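Local coordinates for protein probable TonB-dependent siderophore receptor PirA (Acinetobacter baumannii, PDB 5FR8) that probably takes part in the first step of iron uptake across the outer membrane by binding iron-chelating siderophores, possibly including ferric enterobactin, at residues 633-644 / 677-688; 689-697 / 725-733. All blocks are in the same frame, centred on the assembly; numbering follows the deposited sequence.

Interaction 1: 633-644 / 677-688; sequences DQLDVNFVFTQY and SYSTAGINVGYK. With C8E ((hydroxyethyloxy)tri(ethyloxy)octane), chain C.
Phe639 and Phe641 each take a side chain of the neighbouring strand at the ring edge. Ile683 CG2 lies near the plane of the Phe639 ring, 3.5 Å from Phe639 CD1, and Ala681 CB sits at the edge of the Phe641 ring, 4.0 Å from Phe641 CD1. With CG anti to the backbone N (chi1 -178° in Phe639), each ring swings towards residues 677-688. One face of the Phe641 ring carries the detergent molecule, whose C20 approaches Phe641 CE1 at 3.8 Å. Farther along the same face of the sheet, Leu635 CD1 packs on Val685 CG2 at 3.6 Å.

On the opposite face Val640 and the Tyr644–Tyr678 pair take over. Tyr644 CD2 lies over one face of the Tyr678 ring, towards its rim and 3.6 Å from Tyr678 CZ, with the ring planes 57° apart; Tyr678 OH is hydrogen-bonded to Tyr718 and Glu720. Asn638 and Asn684 lie side by side, and Asn638 ND2 bonds Asp628 of strand 621-630.

Paired backbone bonds hold these groups in register: Val640 and Gly682 bond reciprocally, as do Thr642 and Thr680, and Tyr644 N reaches Tyr678 O at 2.8 Å. Beyond them, strands 621-630 and 693-700 flank the pair. The detergent lies on the surface that would face lipid. An antiparallel ladder with an apolar outer face and a more polar face towards the plug is the hallmark of a transmembrane beta-barrel wall in TonB-dependent receptors.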
# COMPACT_ATOMS: atom_id res chain seq x y z
N ASP A 633 -17.38 7.31 -33.23
CA ASP A 633 -16.19 8.02 -32.77
C ASP A 633 -16.47 8.75 -31.46
O ASP A 633 -15.56 8.93 -30.64
CB ASP A 633 -15.70 9.00 -33.83
CG ASP A 633 -15.11 8.30 -35.03
OD1 ASP A 633 -15.85 7.56 -35.71
OD2 ASP A 633 -13.90 8.49 -35.30
N GLN A 634 -17.72 9.16 -31.27
CA GLN A 634 -18.12 9.85 -30.04
C GLN A 634 -18.58 8.87 -28.99
O GLN A 634 -18.12 8.91 -27.85
CB GLN A 634 -19.25 10.82 -30.34
CG GLN A 634 -18.89 11.83 -31.42
CD GLN A 634 -20.09 12.24 -32.24
OE1 GLN A 634 -21.07 12.76 -31.71
NE2 GLN A 634 -20.03 12.00 -33.54
N LEU A 635 -19.47 7.98 -29.39
CA LEU A 635 -20.15 7.07 -28.47
C LEU A 635 -19.35 5.81 -28.16
O LEU A 635 -18.74 5.21 -29.03
CB LEU A 635 -21.50 6.64 -29.04
CG LEU A 635 -22.36 5.88 -28.05
CD1 LEU A 635 -22.80 6.80 -26.91
CD2 LEU A 635 -23.56 5.27 -28.77
N ASP A 636 -19.40 5.42 -26.90
CA ASP A 636 -18.54 4.38 -26.37
C ASP A 636 -19.35 3.67 -25.28
O ASP A 636 -20.16 4.29 -24.58
CB ASP A 636 -17.24 5.06 -25.85
CG ASP A 636 -16.43 4.19 -24.91
OD1 ASP A 636 -16.77 4.15 -23.71
OD2 ASP A 636 -15.42 3.59 -25.36
N VAL A 637 -19.16 2.36 -25.14
CA VAL A 637 -19.78 1.64 -24.04
C VAL A 637 -18.71 0.76 -23.42
O VAL A 637 -17.83 0.28 -24.12
CB VAL A 637 -20.96 0.78 -24.51
CG1 VAL A 637 -20.55 -0.09 -25.68
CG2 VAL A 637 -21.54 -0.07 -23.38
N ASN A 638 -18.80 0.56 -22.11
CA ASN A 638 -17.75 -0.15 -21.40
C ASN A 638 -18.32 -1.03 -20.29
O ASN A 638 -19.20 -0.59 -19.57
CB ASN A 638 -16.78 0.89 -20.83
CG ASN A 638 -15.77 0.28 -19.88
OD1 ASN A 638 -16.09 -0.07 -18.74
ND2 ASN A 638 -14.53 0.15 -20.36
N PHE A 639 -17.81 -2.25 -20.16
CA PHE A 639 -18.37 -3.24 -19.22
C PHE A 639 -17.26 -3.88 -18.40
O PHE A 639 -16.21 -4.22 -18.95
CB PHE A 639 -19.11 -4.35 -19.97
CG PHE A 639 -19.76 -5.40 -19.09
CD1 PHE A 639 -20.93 -5.12 -18.40
CD2 PHE A 639 -19.22 -6.67 -18.98
CE1 PHE A 639 -21.55 -6.08 -17.61
CE2 PHE A 639 -19.82 -7.64 -18.20
CZ PHE A 639 -20.99 -7.34 -17.51
N VAL A 640 -17.50 -4.06 -17.10
CA VAL A 640 -16.50 -4.62 -16.18
C VAL A 640 -17.18 -5.69 -15.33
O VAL A 640 -18.36 -5.56 -14.95
CB VAL A 640 -15.84 -3.51 -15.27
CG1 VAL A 640 -16.87 -2.92 -14.32
CG2 VAL A 640 -14.63 -4.04 -14.49
N PHE A 641 -16.44 -6.75 -15.03
CA PHE A 641 -16.98 -7.86 -14.23
C PHE A 641 -15.84 -8.48 -13.46
O PHE A 641 -14.73 -8.66 -13.97
CB PHE A 641 -17.63 -8.91 -15.13
CG PHE A 641 -18.18 -10.11 -14.40
CD1 PHE A 641 -19.43 -10.07 -13.77
CD2 PHE A 641 -17.49 -11.33 -14.40
CE1 PHE A 641 -19.96 -11.19 -13.13
CE2 PHE A 641 -18.02 -12.45 -13.76
CZ PHE A 641 -19.25 -12.38 -13.13
N THR A 642 -16.11 -8.77 -12.21
CA THR A 642 -15.10 -9.30 -11.35
C THR A 642 -15.74 -10.40 -10.54
O THR A 642 -16.88 -10.27 -10.11
CB THR A 642 -14.56 -8.21 -10.43
OG1 THR A 642 -13.80 -7.29 -11.21
CG2 THR A 642 -13.68 -8.80 -9.36
N GLN A 643 -14.98 -11.45 -10.31
CA GLN A 643 -15.48 -12.63 -9.64
C GLN A 643 -14.44 -13.04 -8.60
O GLN A 643 -13.24 -13.14 -8.89
CB GLN A 643 -15.73 -13.71 -10.68
CG GLN A 643 -16.01 -15.11 -10.16
CD GLN A 643 -16.29 -16.09 -11.29
OE1 GLN A 643 -16.15 -15.74 -12.47
NE2 GLN A 643 -16.66 -17.32 -10.94
N TYR A 644 -14.92 -13.21 -7.37
CA TYR A 644 -14.06 -13.53 -6.25
C TYR A 644 -14.44 -14.89 -5.72
O TYR A 644 -15.59 -15.11 -5.37
CB TYR A 644 -14.28 -12.55 -5.08
CG TYR A 644 -14.08 -11.10 -5.37
CD1 TYR A 644 -12.82 -10.58 -5.70
CD2 TYR A 644 -15.15 -10.23 -5.29
CE1 TYR A 644 -12.64 -9.23 -5.98
CE2 TYR A 644 -14.99 -8.87 -5.55
CZ TYR A 644 -13.74 -8.38 -5.90
OH TYR A 644 -13.60 -7.06 -6.14
N SER A 677 -18.11 -17.14 -2.26
CA SER A 677 -17.65 -16.41 -3.42
C SER A 677 -18.78 -15.62 -4.05
O SER A 677 -19.94 -15.91 -3.81
CB SER A 677 -17.04 -17.34 -4.44
OG SER A 677 -17.94 -18.37 -4.69
N TYR A 678 -18.44 -14.59 -4.81
CA TYR A 678 -19.43 -13.69 -5.38
C TYR A 678 -18.85 -12.82 -6.49
O TYR A 678 -17.67 -12.93 -6.84
CB TYR A 678 -20.05 -12.82 -4.27
CG TYR A 678 -19.11 -11.81 -3.65
CD1 TYR A 678 -18.24 -12.17 -2.60
CD2 TYR A 678 -19.10 -10.49 -4.08
CE1 TYR A 678 -17.39 -11.22 -2.01
CE2 TYR A 678 -18.24 -9.55 -3.50
CZ TYR A 678 -17.40 -9.92 -2.47
OH TYR A 678 -16.57 -8.98 -1.91
N SER A 679 -19.70 -11.97 -7.06
CA SER A 679 -19.32 -11.20 -8.24
C SER A 679 -20.01 -9.84 -8.27
O SER A 679 -21.08 -9.67 -7.69
CB SER A 679 -19.69 -11.98 -9.51
OG SER A 679 -21.05 -11.75 -9.90
N THR A 680 -19.39 -8.88 -8.93
CA THR A 680 -20.00 -7.59 -9.18
C THR A 680 -19.73 -7.19 -10.63
O THR A 680 -18.78 -7.69 -11.25
CB THR A 680 -19.42 -6.47 -8.28
OG1 THR A 680 -18.08 -6.19 -8.66
CG2 THR A 680 -19.47 -6.87 -6.80
N ALA A 681 -20.55 -6.28 -11.15
CA ALA A 681 -20.38 -5.81 -12.52
C ALA A 681 -20.66 -4.32 -12.63
O ALA A 681 -21.27 -3.73 -11.73
CB ALA A 681 -21.30 -6.59 -13.42
N GLY A 682 -20.23 -3.70 -13.74
CA GLY A 682 -20.60 -2.31 -14.03
C GLY A 682 -20.68 -2.01 -15.51
O GLY A 682 -20.03 -2.67 -16.31
N ILE A 683 -21.49 -1.01 -15.89
CA ILE A 683 -21.48 -0.47 -17.26
C ILE A 683 -21.30 1.04 -17.29
O ILE A 683 -21.59 1.73 -16.32
CB ILE A 683 -22.78 -0.76 -18.04
CG1 ILE A 683 -24.01 -0.30 -17.25
CG2 ILE A 683 -22.88 -2.24 -18.41
CD1 ILE A 683 -25.26 -0.22 -18.11
N ASN A 684 -20.80 1.52 -18.42
CA ASN A 684 -20.75 2.93 -18.74
C ASN A 684 -21.34 3.11 -20.09
O ASN A 684 -21.24 2.22 -20.93
CB ASN A 684 -19.32 3.42 -18.90
CG ASN A 684 -18.51 3.29 -17.65
OD1 ASN A 684 -18.96 3.62 -16.57
ND2 ASN A 684 -17.30 2.81 -17.78
N VAL A 685 -21.93 4.27 -20.33
CA VAL A 685 -22.00 4.78 -21.69
C VAL A 685 -21.21 6.09 -21.67
O VAL A 685 -21.36 6.91 -20.77
CB VAL A 685 -23.44 4.91 -22.23
CG1 VAL A 685 -24.31 5.72 -21.28
CG2 VAL A 685 -23.42 5.53 -23.61
N GLY A 686 -20.32 6.24 -22.65
CA GLY A 686 -19.32 7.29 -22.61
C GLY A 686 -19.40 8.11 -23.85
O GLY A 686 -18.84 7.75 -24.87
N TYR A 687 -20.08 9.25 -23.75
CA TYR A 687 -20.27 10.15 -24.88
C TYR A 687 -19.32 11.33 -24.88
O TYR A 687 -19.26 12.11 -23.93
CB TYR A 687 -21.69 10.69 -24.88
CG TYR A 687 -22.10 11.36 -26.18
CD1 TYR A 687 -22.11 10.65 -27.38
CD2 TYR A 687 -22.49 12.69 -26.20
CE1 TYR A 687 -22.49 11.24 -28.56
CE2 TYR A 687 -22.88 13.29 -27.38
CZ TYR A 687 -22.88 12.56 -28.56
OH TYR A 687 -23.26 13.15 -29.73
N LYS A 688 -18.58 11.47 -25.97
CA LYS A 688 -17.79 12.66 -26.21
C LYS A 688 -18.65 13.70 -26.92
O LYS A 688 -18.71 13.69 -28.15
CB LYS A 688 -16.59 12.32 -27.07
CG LYS A 688 -15.79 11.13 -26.55
CD LYS A 688 -14.52 10.90 -27.36
CE LYS A 688 -13.83 12.22 -27.69
NZ LYS A 688 -12.40 12.05 -28.06
C1 C8E C . -5.93 -17.05 -19.80
C2 C8E C . -6.60 -16.35 -18.61
C3 C8E C . -7.79 -15.43 -18.96
C4 C8E C . -8.94 -15.45 -17.94
C5 C8E C . -10.30 -15.01 -18.54
C6 C8E C . -10.90 -16.06 -19.50
C7 C8E C . -12.37 -15.80 -19.84
C8 C8E C . -12.65 -15.71 -21.36
O9 C8E C . -13.77 -14.81 -21.57
C10 C8E C . -13.69 -14.11 -22.84
C11 C8E C . -14.93 -13.22 -23.08
O12 C8E C . -15.27 -12.44 -21.92
C13 C8E C . -16.66 -11.97 -21.93
C14 C8E C . -16.86 -10.86 -20.88
O15 C8E C . -18.25 -10.58 -20.62
C16 C8E C . -18.86 -11.34 -19.54
C17 C8E C . -20.22 -12.00 -19.93
O18 C8E C . -20.87 -12.54 -18.75
C19 C8E C . -21.41 -11.49 -17.89
C20 C8E C . -21.75 -11.93 -16.44
O21 C8E C . -22.83 -11.16 -15.81

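Interaction 2: 689-697 / 725-733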
# COMPACT_ATOMS: atom_id res chain seq x y z
N PHE A 689 -19.30 14.59 -26.17
CA PHE A 689 -20.13 15.64 -26.78
C PHE A 689 -19.35 16.55 -27.73
O PHE A 689 -19.94 17.25 -28.56
CB PHE A 689 -20.85 16.49 -25.71
CG PHE A 689 -21.32 17.84 -26.23
CD1 PHE A 689 -22.44 17.93 -27.06
CD2 PHE A 689 -20.64 19.02 -25.90
CE1 PHE A 689 -22.86 19.18 -27.55
CE2 PHE A 689 -21.07 20.27 -26.39
CZ PHE A 689 -22.18 20.34 -27.21
N SER A 690 -18.02 16.56 -27.62
CA SER A 690 -17.19 17.49 -28.39
C SER A 690 -15.69 17.17 -28.27
O SER A 690 -15.29 16.29 -27.52
CB SER A 690 -17.46 18.93 -27.96
OG SER A 690 -16.34 19.75 -28.17
N ASP A 691 -14.88 17.88 -29.04
CA ASP A 691 -13.43 17.74 -28.93
C ASP A 691 -13.01 18.21 -27.54
O ASP A 691 -12.13 17.62 -26.92
CB ASP A 691 -12.72 18.59 -30.01
CG ASP A 691 -13.12 18.18 -31.42
OD1 ASP A 691 -13.71 17.09 -31.59
OD2 ASP A 691 -12.84 18.95 -32.37
N GLN A 692 -13.67 19.27 -27.06
CA GLN A 692 -13.37 19.89 -25.77
C GLN A 692 -14.05 19.16 -24.62
O GLN A 692 -13.48 19.03 -23.54
CB GLN A 692 -13.84 21.35 -25.75
CG GLN A 692 -12.88 22.33 -26.40
CD GLN A 692 -12.90 22.23 -27.92
OE1 GLN A 692 -13.82 21.67 -28.52
NE2 GLN A 692 -11.87 22.78 -28.55
N ILE A 693 -15.28 18.71 -24.84
CA ILE A 693 -16.09 18.17 -23.75
C ILE A 693 -16.34 16.68 -23.85
O ILE A 693 -16.85 16.18 -24.84
CB ILE A 693 -17.43 18.91 -23.65
CG1 ILE A 693 -17.16 20.38 -23.30
CG2 ILE A 693 -18.32 18.26 -22.60
CD1 ILE A 693 -18.25 21.33 -23.73
N SER A 694 -15.94 15.98 -22.80
CA SER A 694 -16.23 14.57 -22.63
C SER A 694 -17.23 14.43 -21.51
O SER A 694 -17.49 15.39 -20.79
CB SER A 694 -14.97 13.81 -22.27
OG SER A 694 -14.18 13.62 -23.43
N THR A 695 -17.80 13.24 -21.39
CA THR A 695 -18.68 12.90 -20.28
C THR A 695 -18.88 11.40 -20.29
O THR A 695 -18.76 10.76 -21.33
CB THR A 695 -20.05 13.61 -20.35
OG1 THR A 695 -20.87 13.15 -19.27
CG2 THR A 695 -20.75 13.34 -21.68
N ARG A 696 -19.17 10.85 -19.12
CA ARG A 696 -19.31 9.41 -18.94
C ARG A 696 -20.28 9.14 -17.80
O ARG A 696 -20.04 9.56 -16.68
CB ARG A 696 -17.95 8.76 -18.62
CG ARG A 696 -18.03 7.25 -18.53
CD ARG A 696 -16.67 6.56 -18.60
NE ARG A 696 -16.04 6.67 -19.93
CZ ARG A 696 -16.30 5.86 -20.97
NH1 ARG A 696 -17.17 4.87 -20.86
NH2 ARG A 696 -15.67 6.06 -22.13
N VAL A 697 -21.37 8.44 -18.10
CA VAL A 697 -22.34 8.08 -17.08
C VAL A 697 -22.35 6.56 -16.98
O VAL A 697 -22.23 5.86 -17.99
CB VAL A 697 -23.75 8.62 -17.41
CG1 VAL A 697 -24.72 8.34 -16.28
CG2 VAL A 697 -23.70 10.12 -17.69
N TYR A 725 -24.76 4.89 -8.78
CA TYR A 725 -24.75 5.54 -10.07
C TYR A 725 -23.76 6.68 -10.01
O TYR A 725 -23.78 7.50 -9.08
CB TYR A 725 -26.14 6.07 -10.43
CG TYR A 725 -27.27 5.08 -10.20
CD1 TYR A 725 -27.62 4.15 -11.17
CD2 TYR A 725 -27.98 5.09 -9.01
CE1 TYR A 725 -28.64 3.25 -10.95
CE2 TYR A 725 -29.01 4.20 -8.78
CZ TYR A 725 -29.34 3.28 -9.75
OH TYR A 725 -30.36 2.39 -9.51
N TYR A 726 -22.88 6.73 -11.00
CA TYR A 726 -21.82 7.71 -11.02
C TYR A 726 -21.71 8.37 -12.41
O TYR A 726 -22.26 7.84 -13.39
CB TYR A 726 -20.52 7.03 -10.61
CG TYR A 726 -20.02 6.01 -11.60
CD1 TYR A 726 -19.17 6.39 -12.64
CD2 TYR A 726 -20.38 4.68 -11.51
CE1 TYR A 726 -18.69 5.47 -13.55
CE2 TYR A 726 -19.91 3.75 -12.43
CZ TYR A 726 -19.07 4.15 -13.45
OH TYR A 726 -18.57 3.25 -14.36
N ALA A 727 -21.05 9.53 -12.46
CA ALA A 727 -20.85 10.28 -13.71
C ALA A 727 -19.67 11.24 -13.61
O ALA A 727 -19.40 11.79 -12.55
CB ALA A 727 -22.10 11.05 -14.09
N SER A 728 -18.96 11.43 -14.72
CA SER A 728 -17.79 12.30 -14.75
C SER A 728 -17.72 13.05 -16.07
O SER A 728 -17.84 12.44 -17.13
CB SER A 728 -16.52 11.48 -14.58
OG SER A 728 -16.23 10.73 -15.74
N LEU A 729 -17.51 14.37 -16.01
CA LEU A 729 -17.35 15.16 -17.22
C LEU A 729 -16.07 15.99 -17.19
O LEU A 729 -15.67 16.54 -16.16
CB LEU A 729 -18.58 16.04 -17.46
CG LEU A 729 -18.58 17.42 -16.81
CD1 LEU A 729 -17.85 18.42 -17.70
CD2 LEU A 729 -20.01 17.89 -16.58
N LYS A 730 -15.43 16.08 -18.36
CA LYS A 730 -14.08 16.58 -18.48
C LYS A 730 -14.00 17.62 -19.59
O LYS A 730 -14.31 17.34 -20.74
CB LYS A 730 -13.14 15.40 -18.78
CG LYS A 730 -11.70 15.76 -19.10
CD LYS A 730 -10.75 14.60 -18.76
CE LYS A 730 -10.44 13.70 -19.95
NZ LYS A 730 -9.61 14.42 -20.96
N TYR A 731 -13.62 18.83 -19.20
CA TYR A 731 -13.26 19.88 -20.15
C TYR A 731 -11.81 19.68 -20.54
O TYR A 731 -10.99 19.22 -19.75
CB TYR A 731 -13.44 21.28 -19.55
CG TYR A 731 -14.88 21.63 -19.29
CD1 TYR A 731 -15.67 22.17 -20.29
CD2 TYR A 731 -15.46 21.38 -18.05
CE1 TYR A 731 -17.01 22.47 -20.06
CE2 TYR A 731 -16.79 21.67 -17.81
CZ TYR A 731 -17.56 22.22 -18.82
OH TYR A 731 -18.89 22.52 -18.59
N SER A 732 -11.50 20.02 -21.78
CA SER A 732 -10.16 19.89 -22.25
C SER A 732 -9.86 21.04 -23.21
O SER A 732 -10.38 21.11 -24.32
CB SER A 732 -10.02 18.52 -22.90
OG SER A 732 -8.75 17.98 -22.61
N PHE A 733 -9.01 21.95 -22.75
CA PHE A 733 -8.71 23.16 -23.48
C PHE A 733 -7.19 23.27 -23.62
O PHE A 733 -6.58 22.43 -24.29
CB PHE A 733 -9.29 24.40 -22.75
CG PHE A 733 -10.79 24.31 -22.45
CD1 PHE A 733 -11.73 24.43 -23.48
CD2 PHE A 733 -11.26 24.16 -21.14
CE1 PHE A 733 -13.10 24.38 -23.20
CE2 PHE A 733 -12.63 24.11 -20.87
CZ PHE A 733 -13.54 24.22 -21.90
OXT PHE A 733 -6.55 24.17 -23.07
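The rings of Tyr731 and Phe733 pack against aliphatic atoms of 689-697. Ile693 runs alongside Tyr731, pointing the same way, and its CG1 comes within 3.8 Å of Tyr731 CD1. The Phe733 ring receives the aliphatic part of Gln692, with Gln692 CG 3.8 Å from Phe733 CD1; the two side chains cross at about a right angle. Within 689-697, Ile693 CB stands at the edge of the Phe689 ring, in its plane.

Farther along the face that holds Ile693 and Tyr731, Val697 CG2 touches Ala727 CB at 4.0 Å. The other face is polar, with Ser694 beside Lys730 and Arg696 beside Ser728. Arg696 keeps only its root here, CB lying 3.9 Å from Ser728 OG. An extended start to its chain (chi1 -176°) and a later bend lead the guanidinium away to a salt bridge with Asp636.

The backbone bonds differ in quality. Ser694 N to Lys730 O is nearly straight, at 3.0 Å and 177°, and Ser728 N reaches Arg696 O in the carbonyl plane. Arg696 N to Ser728 O is weak, as is Ser732 N to Gln692 O, close to the C-terminus. At the turn, Ser690 OG accepts from Gln692 N in an ST turn. The chemistry therefore implies that backbone bonding joins the last barrel strand, part of the predicted TonB C-terminal box, to its neighbour, with apolar contacts along one face and a buried arginine committed to a partner beyond this pair.

How the interactions relate
The two interactions follow one another along the chain and occupy the same side of the barrel, their centres about 17 Å apart. Interaction 1 pairs strands 635-648 and 674-687, interaction 2 pairs strands 693-700 and 724-731, and the middle two of these four are themselves neighbours joined by a tight connection. One polar link, between Asp636 and Arg696, reaches over strand 674-687 and so ties interaction 1 to interaction 2; Asn684 and Tyr726 also come close, in a contact whose nature is doubtful. Strand 724-731 then pairs with strand 167-177, so this series of antiparallel neighbours completes the closed barrel that surrounds the plug.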